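Local atomic coordinates of glycoside Hydrolase Family 43_12 (Metagenome, PDB entry 7JVH), a protein that probably hydrolyses glycosidic bonds in arabinose- or xylose-containing plant glycans. Residues 416-425 / 559-567; 460-471 / 517-528. All coordinates share one frame; numbering follows the deposited sequence.

Contact 1: 416-425 / 559-567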
# COMPACT_ATOMS: atom_id res chain seq x y z
N LEU A 416 -14.02 -9.31 -17.56
CA LEU A 416 -13.83 -7.87 -17.52
C LEU A 416 -13.94 -7.25 -18.91
O LEU A 416 -12.97 -7.20 -19.66
CB LEU A 416 -12.45 -7.50 -16.94
CG LEU A 416 -12.28 -7.48 -15.44
CD1 LEU A 416 -10.91 -6.94 -15.08
CD2 LEU A 416 -13.35 -6.65 -14.78
N GLN A 417 -15.15 -6.78 -19.24
CA GLN A 417 -15.42 -5.94 -20.40
C GLN A 417 -14.93 -4.53 -20.06
O GLN A 417 -15.55 -3.87 -19.22
CB GLN A 417 -16.91 -5.88 -20.67
CG GLN A 417 -17.42 -6.84 -21.72
CD GLN A 417 -18.89 -6.65 -21.97
OE1 GLN A 417 -19.39 -5.52 -22.07
NE2 GLN A 417 -19.62 -7.76 -22.11
N MSE A 418 -13.84 -4.07 -20.68
CA MSE A 418 -13.37 -2.73 -20.37
C MSE A 418 -13.18 -1.91 -21.64
O MSE A 418 -12.68 -2.38 -22.66
CB MSE A 418 -12.15 -2.79 -19.43
CG MSE A 418 -10.81 -3.17 -20.01
SE MSE A 418 -9.42 -3.04 -18.58
CE MSE A 418 -9.60 -4.69 -17.52
N THR A 419 -13.66 -0.66 -21.55
CA THR A 419 -13.70 0.30 -22.63
C THR A 419 -12.56 1.30 -22.42
O THR A 419 -12.25 1.66 -21.29
CB THR A 419 -15.05 1.03 -22.62
OG1 THR A 419 -16.11 0.06 -22.61
CG2 THR A 419 -15.21 1.94 -23.84
N ALA A 420 -11.92 1.72 -23.51
CA ALA A 420 -10.73 2.58 -23.44
C ALA A 420 -11.12 4.01 -23.12
O ALA A 420 -11.93 4.60 -23.81
CB ALA A 420 -9.94 2.52 -24.73
N LEU A 421 -10.53 4.56 -22.05
CA LEU A 421 -10.56 5.98 -21.76
C LEU A 421 -9.60 6.69 -22.72
O LEU A 421 -8.84 6.04 -23.46
CB LEU A 421 -10.14 6.25 -20.31
CG LEU A 421 -11.05 5.72 -19.20
CD1 LEU A 421 -10.42 5.98 -17.84
CD2 LEU A 421 -12.44 6.33 -19.28
N ASP A 422 -9.64 8.03 -22.73
CA ASP A 422 -8.84 8.83 -23.65
C ASP A 422 -7.34 8.76 -23.39
O ASP A 422 -6.55 8.82 -24.33
CB ASP A 422 -9.32 10.28 -23.64
CG ASP A 422 -10.66 10.44 -24.34
OD1 ASP A 422 -10.98 9.65 -25.26
OD2 ASP A 422 -11.39 11.40 -24.00
N ALA A 423 -6.96 8.62 -22.12
CA ALA A 423 -5.56 8.73 -21.71
C ALA A 423 -4.74 7.52 -22.11
O ALA A 423 -5.19 6.39 -21.93
CB ALA A 423 -5.49 8.94 -20.20
N ASN A 424 -3.53 7.75 -22.64
CA ASN A 424 -2.56 6.69 -22.82
C ASN A 424 -1.83 6.44 -21.50
O ASN A 424 -2.02 7.15 -20.53
CB ASN A 424 -1.62 6.96 -24.01
CG ASN A 424 -0.56 7.99 -23.73
OD1 ASN A 424 -0.03 8.10 -22.61
ND2 ASN A 424 -0.22 8.76 -24.76
N ILE A 425 -1.01 5.40 -21.46
CA ILE A 425 -0.41 4.94 -20.21
C ILE A 425 0.59 5.89 -19.52
O ILE A 425 0.78 5.80 -18.30
CB ILE A 425 0.20 3.52 -20.37
CG1 ILE A 425 0.29 2.85 -19.00
CG2 ILE A 425 1.55 3.57 -21.08
CD1 ILE A 425 0.63 1.38 -19.07
N ALA A 559 5.35 -1.93 -7.42
CA ALA A 559 4.91 -2.26 -8.77
C ALA A 559 3.55 -2.94 -8.75
O ALA A 559 3.13 -3.50 -7.73
CB ALA A 559 5.94 -3.13 -9.47
N LEU A 560 2.88 -2.88 -9.91
CA LEU A 560 1.56 -3.44 -10.11
C LEU A 560 1.60 -4.30 -11.37
O LEU A 560 2.43 -4.08 -12.25
CB LEU A 560 0.53 -2.32 -10.30
CG LEU A 560 0.47 -1.27 -9.18
CD1 LEU A 560 -0.31 -0.05 -9.65
CD2 LEU A 560 -0.15 -1.83 -7.91
N VAL A 561 0.69 -5.27 -11.45
CA VAL A 561 0.49 -6.06 -12.64
C VAL A 561 -1.01 -6.09 -12.89
O VAL A 561 -1.80 -6.20 -11.96
CB VAL A 561 1.10 -7.49 -12.50
CG1 VAL A 561 0.36 -8.31 -11.45
CG2 VAL A 561 1.10 -8.21 -13.84
N GLY A 562 -1.40 -5.97 -14.15
CA GLY A 562 -2.80 -5.95 -14.49
C GLY A 562 -3.07 -5.96 -15.99
O GLY A 562 -2.16 -6.11 -16.79
N MSE A 563 -4.35 -5.79 -16.33
CA MSE A 563 -4.78 -5.73 -17.71
C MSE A 563 -5.33 -4.33 -17.98
O MSE A 563 -5.85 -3.67 -17.10
CB MSE A 563 -5.77 -6.87 -18.00
CG MSE A 563 -7.02 -6.91 -17.14
SE MSE A 563 -7.47 -8.69 -16.38
CE MSE A 563 -7.48 -8.31 -14.47
N GLY A 564 -5.18 -3.87 -19.23
CA GLY A 564 -5.66 -2.55 -19.61
C GLY A 564 -5.95 -2.41 -21.08
O GLY A 564 -5.60 -3.27 -21.87
N VAL A 565 -6.59 -1.29 -21.44
CA VAL A 565 -6.99 -0.98 -22.80
C VAL A 565 -6.69 0.50 -23.10
O VAL A 565 -6.82 1.36 -22.23
CB VAL A 565 -8.47 -1.29 -23.04
CG1 VAL A 565 -8.72 -2.78 -22.89
CG2 VAL A 565 -9.34 -0.54 -22.05
N PHE A 566 -6.27 0.77 -24.35
CA PHE A 566 -5.78 2.07 -24.77
C PHE A 566 -6.18 2.37 -26.21
O PHE A 566 -6.71 1.49 -26.89
CB PHE A 566 -4.26 2.11 -24.67
CG PHE A 566 -3.73 1.78 -23.32
CD1 PHE A 566 -3.78 2.72 -22.30
CD2 PHE A 566 -3.19 0.53 -23.06
CE1 PHE A 566 -3.29 2.42 -21.03
CE2 PHE A 566 -2.71 0.21 -21.80
CZ PHE A 566 -2.74 1.17 -20.79
N LYS A 567 -5.88 3.61 -26.64
CA LYS A 567 -6.22 4.20 -27.93
C LYS A 567 -7.67 4.63 -27.81
O LYS A 567 -8.05 5.81 -27.91
CB LYS A 567 -5.98 3.25 -29.09
CG LYS A 567 -6.25 3.81 -30.46
CD LYS A 567 -6.19 2.73 -31.54
CE LYS A 567 -4.80 2.09 -31.67
NZ LYS A 567 -4.77 0.91 -32.58
OXT LYS A 567 -8.52 3.80 -27.55
O HOH W 1 -6.41 5.45 -24.30
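Two sheets of the C-terminal concanavalin A-like sandwich face each other where Leu416 and Met418 of strand 416-418 meet Met563 and Val565 of the final strand, 560-566. The two short strands run at 28° to one another and meet mainly through their side chains. Both methionines are selenomethionine in this crystal. Met418 reaches across with its chain bent at the selenium (chi3 80°), which brings CE to 3.4 Å from Met563 CG while its own CG lies against both methyls of Val565, 3.6 Å from CG1. Leu416 CD1 touches Met563 CE at 3.7 Å, the two side chains crossing at about a right angle. Phe30 of strand 28-37 touches both selenomethionines.

Phe566 starts out on the other side of its strand, yet CG stands beside the backbone N (chi1 -56°) and the ring swings back to the loop 423-425. There CE1 sits 3.7 Å from Ile425 CB, met obliquely, and Ala423 O lies in the ring plane at the edge. Replacing the ring by an alanine is likely to leave Ile425 and Ile462 without the surface they share and open a gap beside the loop.

At the chain end the link turns polar. One water donates to Leu421 O (2.6 Å) and Ala423 O (2.8 Å), and accepts a weak bond from Lys567 N. The terminal carboxylate atom OXT of Lys567 packs against the Ala420 methyl, 3.4 Å from CB. The chemistry thus changes along the contact, from closely fitted apolar chains inside the sandwich to a backbone bridged by one water at the chain end.

Contact 2: 460-471 / 517-528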
# COMPACT_ATOMS: atom_id res chain seq x y z
N GLY A 460 -4.24 -5.47 -23.48
CA GLY A 460 -3.12 -6.25 -23.04
C GLY A 460 -2.80 -6.28 -21.57
O GLY A 460 -3.67 -6.09 -20.72
N LEU A 461 -1.52 -6.54 -21.28
CA LEU A 461 -1.02 -6.87 -19.96
C LEU A 461 0.05 -5.86 -19.60
O LEU A 461 0.91 -5.55 -20.42
CB LEU A 461 -0.42 -8.30 -20.00
CG LEU A 461 0.40 -8.77 -18.81
CD1 LEU A 461 -0.49 -9.04 -17.60
CD2 LEU A 461 1.17 -10.01 -19.21
N ILE A 462 0.01 -5.40 -18.35
CA ILE A 462 0.82 -4.27 -17.88
C ILE A 462 1.55 -4.58 -16.57
O ILE A 462 0.95 -5.10 -15.63
CB ILE A 462 -0.04 -3.02 -17.63
CG1 ILE A 462 -0.93 -2.72 -18.83
CG2 ILE A 462 0.85 -1.83 -17.29
CD1 ILE A 462 -1.88 -1.57 -18.61
N CYS A 463 2.85 -4.25 -16.53
CA CYS A 463 3.63 -4.13 -15.31
C CYS A 463 3.97 -2.62 -15.13
O CYS A 463 4.62 -2.01 -15.98
CB CYS A 463 4.90 -4.99 -15.41
SG CYS A 463 4.60 -6.75 -15.79
N TYR A 464 3.51 -2.06 -14.00
CA TYR A 464 3.43 -0.62 -13.78
C TYR A 464 4.02 -0.21 -12.44
O TYR A 464 3.56 -0.65 -11.39
CB TYR A 464 1.95 -0.22 -13.79
CG TYR A 464 1.66 1.27 -13.81
CD1 TYR A 464 1.57 2.02 -12.63
CD2 TYR A 464 1.38 1.92 -15.02
CE1 TYR A 464 1.27 3.37 -12.67
CE2 TYR A 464 1.05 3.26 -15.05
CZ TYR A 464 1.01 3.99 -13.87
OH TYR A 464 0.72 5.34 -13.84
N GLN A 465 5.04 0.66 -12.47
CA GLN A 465 5.55 1.35 -11.28
C GLN A 465 4.95 2.77 -11.26
O GLN A 465 4.27 3.16 -10.30
CB GLN A 465 7.07 1.37 -11.29
CG GLN A 465 7.77 2.22 -10.23
CD GLN A 465 7.23 2.01 -8.81
OE1 GLN A 465 6.77 2.97 -8.21
NE2 GLN A 465 7.28 0.78 -8.29
N ASN A 466 5.21 3.53 -12.32
CA ASN A 466 4.51 4.79 -12.58
C ASN A 466 4.30 5.01 -14.09
O ASN A 466 4.76 4.22 -14.93
CB ASN A 466 5.20 5.99 -11.88
CG ASN A 466 6.53 6.35 -12.47
OD1 ASN A 466 6.68 6.49 -13.68
ND2 ASN A 466 7.51 6.52 -11.60
N GLU A 467 3.61 6.10 -14.41
CA GLU A 467 3.22 6.42 -15.78
C GLU A 467 4.40 6.42 -16.78
O GLU A 467 4.19 6.26 -17.98
CB GLU A 467 2.50 7.77 -15.84
CG GLU A 467 3.30 8.95 -15.27
CD GLU A 467 3.12 9.19 -13.78
OE1 GLU A 467 2.31 8.52 -13.12
OE2 GLU A 467 3.76 10.10 -13.27
N ALA A 468 5.62 6.59 -16.29
CA ALA A 468 6.84 6.63 -17.10
C ALA A 468 7.83 5.52 -16.74
O ALA A 468 8.98 5.54 -17.16
CB ALA A 468 7.52 7.99 -16.97
N CYS A 469 7.35 4.54 -15.96
CA CYS A 469 8.13 3.38 -15.54
C CYS A 469 7.20 2.19 -15.61
O CYS A 469 6.62 1.77 -14.59
CB CYS A 469 8.67 3.61 -14.13
SG CYS A 469 10.17 4.64 -14.10
N ASN A 470 7.04 1.65 -16.83
CA ASN A 470 6.14 0.54 -17.08
C ASN A 470 6.52 -0.29 -18.29
O ASN A 470 7.24 0.18 -19.18
CB ASN A 470 4.70 1.04 -17.20
CG ASN A 470 4.51 2.07 -18.31
OD1 ASN A 470 4.52 1.73 -19.49
ND2 ASN A 470 4.31 3.33 -17.92
N TYR A 471 6.04 -1.54 -18.29
CA TYR A 471 6.14 -2.46 -19.41
C TYR A 471 4.73 -2.87 -19.82
O TYR A 471 3.91 -3.20 -18.98
CB TYR A 471 6.92 -3.71 -19.02
CG TYR A 471 8.35 -3.46 -18.62
CD1 TYR A 471 9.18 -2.68 -19.41
CD2 TYR A 471 8.89 -4.04 -17.49
CE1 TYR A 471 10.50 -2.44 -19.05
CE2 TYR A 471 10.21 -3.82 -17.13
CZ TYR A 471 11.01 -3.01 -17.92
OH TYR A 471 12.32 -2.80 -17.60
N LEU A 517 -1.89 -13.71 -22.60
CA LEU A 517 -0.63 -13.01 -22.45
C LEU A 517 -0.07 -13.32 -21.07
O LEU A 517 -0.83 -13.48 -20.11
CB LEU A 517 -0.83 -11.49 -22.62
CG LEU A 517 -1.51 -11.03 -23.92
CD1 LEU A 517 -1.57 -9.50 -23.93
CD2 LEU A 517 -0.81 -11.59 -25.16
N GLY A 518 1.26 -13.41 -20.98
CA GLY A 518 1.93 -13.80 -19.76
C GLY A 518 3.20 -13.01 -19.53
O GLY A 518 3.83 -12.55 -20.50
N VAL A 519 3.55 -12.83 -18.24
CA VAL A 519 4.81 -12.25 -17.85
C VAL A 519 5.31 -13.01 -16.64
O VAL A 519 4.51 -13.44 -15.79
CB VAL A 519 4.69 -10.71 -17.53
CG1 VAL A 519 3.82 -10.44 -16.31
CG2 VAL A 519 6.06 -10.07 -17.33
N THR A 520 6.63 -13.19 -16.57
CA THR A 520 7.28 -13.83 -15.44
C THR A 520 8.53 -13.04 -15.09
O THR A 520 9.24 -12.57 -15.97
CB THR A 520 7.65 -15.31 -15.73
OG1 THR A 520 8.27 -15.91 -14.58
CG2 THR A 520 8.61 -15.42 -16.93
N THR A 521 8.80 -12.92 -13.78
CA THR A 521 9.98 -12.25 -13.28
C THR A 521 10.70 -13.15 -12.28
O THR A 521 10.09 -13.68 -11.37
CB THR A 521 9.67 -10.85 -12.64
OG1 THR A 521 10.85 -10.33 -12.04
CG2 THR A 521 8.58 -10.94 -11.57
N ASP A 522 12.02 -13.28 -12.48
CA ASP A 522 12.90 -14.02 -11.61
C ASP A 522 13.56 -13.13 -10.55
O ASP A 522 14.53 -13.52 -9.93
CB ASP A 522 13.99 -14.70 -12.45
CG ASP A 522 14.92 -13.72 -13.12
OD1 ASP A 522 14.65 -12.50 -13.08
OD2 ASP A 522 15.92 -14.19 -13.70
N GLY A 523 13.02 -11.91 -10.38
CA GLY A 523 13.56 -10.93 -9.45
C GLY A 523 14.57 -9.99 -10.07
O GLY A 523 14.78 -8.90 -9.54
N LEU A 524 15.20 -10.41 -11.18
CA LEU A 524 16.19 -9.62 -11.90
C LEU A 524 15.67 -9.02 -13.20
O LEU A 524 16.04 -7.90 -13.56
CB LEU A 524 17.45 -10.44 -12.20
CG LEU A 524 18.38 -10.77 -11.01
CD1 LEU A 524 19.49 -11.73 -11.42
CD2 LEU A 524 19.00 -9.55 -10.31
N ASN A 525 14.86 -9.79 -13.94
CA ASN A 525 14.25 -9.37 -15.22
C ASN A 525 12.83 -9.85 -15.39
O ASN A 525 12.41 -10.77 -14.71
CB ASN A 525 15.08 -9.83 -16.42
CG ASN A 525 16.45 -9.22 -16.44
OD1 ASN A 525 16.64 -8.05 -16.86
ND2 ASN A 525 17.44 -9.98 -16.02
N TYR A 526 12.07 -9.17 -16.25
CA TYR A 526 10.71 -9.53 -16.61
C TYR A 526 10.78 -10.06 -18.04
O TYR A 526 11.46 -9.48 -18.88
CB TYR A 526 9.79 -8.31 -16.57
CG TYR A 526 9.41 -7.79 -15.21
CD1 TYR A 526 10.27 -6.99 -14.48
CD2 TYR A 526 8.17 -8.10 -14.66
CE1 TYR A 526 9.91 -6.50 -13.22
CE2 TYR A 526 7.81 -7.63 -13.40
CZ TYR A 526 8.69 -6.82 -12.69
OH TYR A 526 8.35 -6.33 -11.45
N GLN A 527 10.09 -11.18 -18.29
CA GLN A 527 10.05 -11.81 -19.60
C GLN A 527 8.58 -11.99 -19.96
O GLN A 527 7.83 -12.66 -19.24
CB GLN A 527 10.74 -13.17 -19.61
CG GLN A 527 10.53 -13.98 -20.89
CD GLN A 527 11.14 -13.33 -22.12
OE1 GLN A 527 12.35 -13.20 -22.18
NE2 GLN A 527 10.31 -12.92 -23.12
N PHE A 528 8.18 -11.38 -21.08
CA PHE A 528 6.83 -11.44 -21.58
C PHE A 528 6.68 -12.61 -22.57
O PHE A 528 7.67 -13.11 -23.12
CB PHE A 528 6.46 -10.10 -22.23
CG PHE A 528 6.09 -9.03 -21.24
CD1 PHE A 528 7.07 -8.27 -20.60
CD2 PHE A 528 4.77 -8.77 -20.94
CE1 PHE A 528 6.72 -7.28 -19.69
CE2 PHE A 528 4.42 -7.77 -20.02
CZ PHE A 528 5.40 -7.03 -19.40
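Tyr471 packs against Phe528 and Tyr526, and each part of its side chain has its own neighbour. CB is the atom nearest Phe528, 3.6 Å from CE1. With CG anti to the carbonyl carbon (chi1 -62°), the ring then extends to Tyr526, whose CD1 lies at its edge, near its plane, 4.1 Å from CE2. The two tyrosine rings meet obliquely, their planes inclined at 58°. At the tip, OH is hydrogen-bonded to the backbone O of Asp544, which satisfies this buried hydroxyl.

Cys463, paired with Tyr471 through both backbone N-H groups, puts SG among three side chains: Phe528 CZ at 3.7 Å, Val519 CG1 at 3.8 Å and Tyr526 CD2 at 4.0 Å. The sulfur approaches both rings obliquely, as sulfur-aromatic contacts. Phe528 is also covered on one face by Val519 CG2, which lies over the ring centre, and Leu461 CD2 reaches CE2 of the same ring. Farther along, Leu461 CB faces Leu517 CB at 4.1 Å.

Each segment is a hairpin, 460-471 closing through a type I turn and a classic bulge. Strands 460-464 and 517-522 run at 19° to one another in opposed sheets, and the apolar, aromatic filling between them is that of a concanavalin A-like beta-sandwich core.

How the contacts relate
Both contacts join the two sheets of the same C-terminal sandwich, with their centres about 14 Å apart. Along the chain the segments come as 416-425, 460-471, 517-528 and 559-567, so contact 2 falls within the span that contact 1 brings together. In the six-stranded sheet, strands 560-566 and 458-464 are antiparallel neighbours, probably hydrogen-bonded from Ile462 N to Gly562 O (2.8 Å). In the eight-stranded sheet, strand 416-418 connects to 515-522 through strands 28-37 and 442-451. The N-terminal strand 28-37 therefore takes part in this C-terminal domain, and the final strand of the chain occupies an interior place in the opposing sheet.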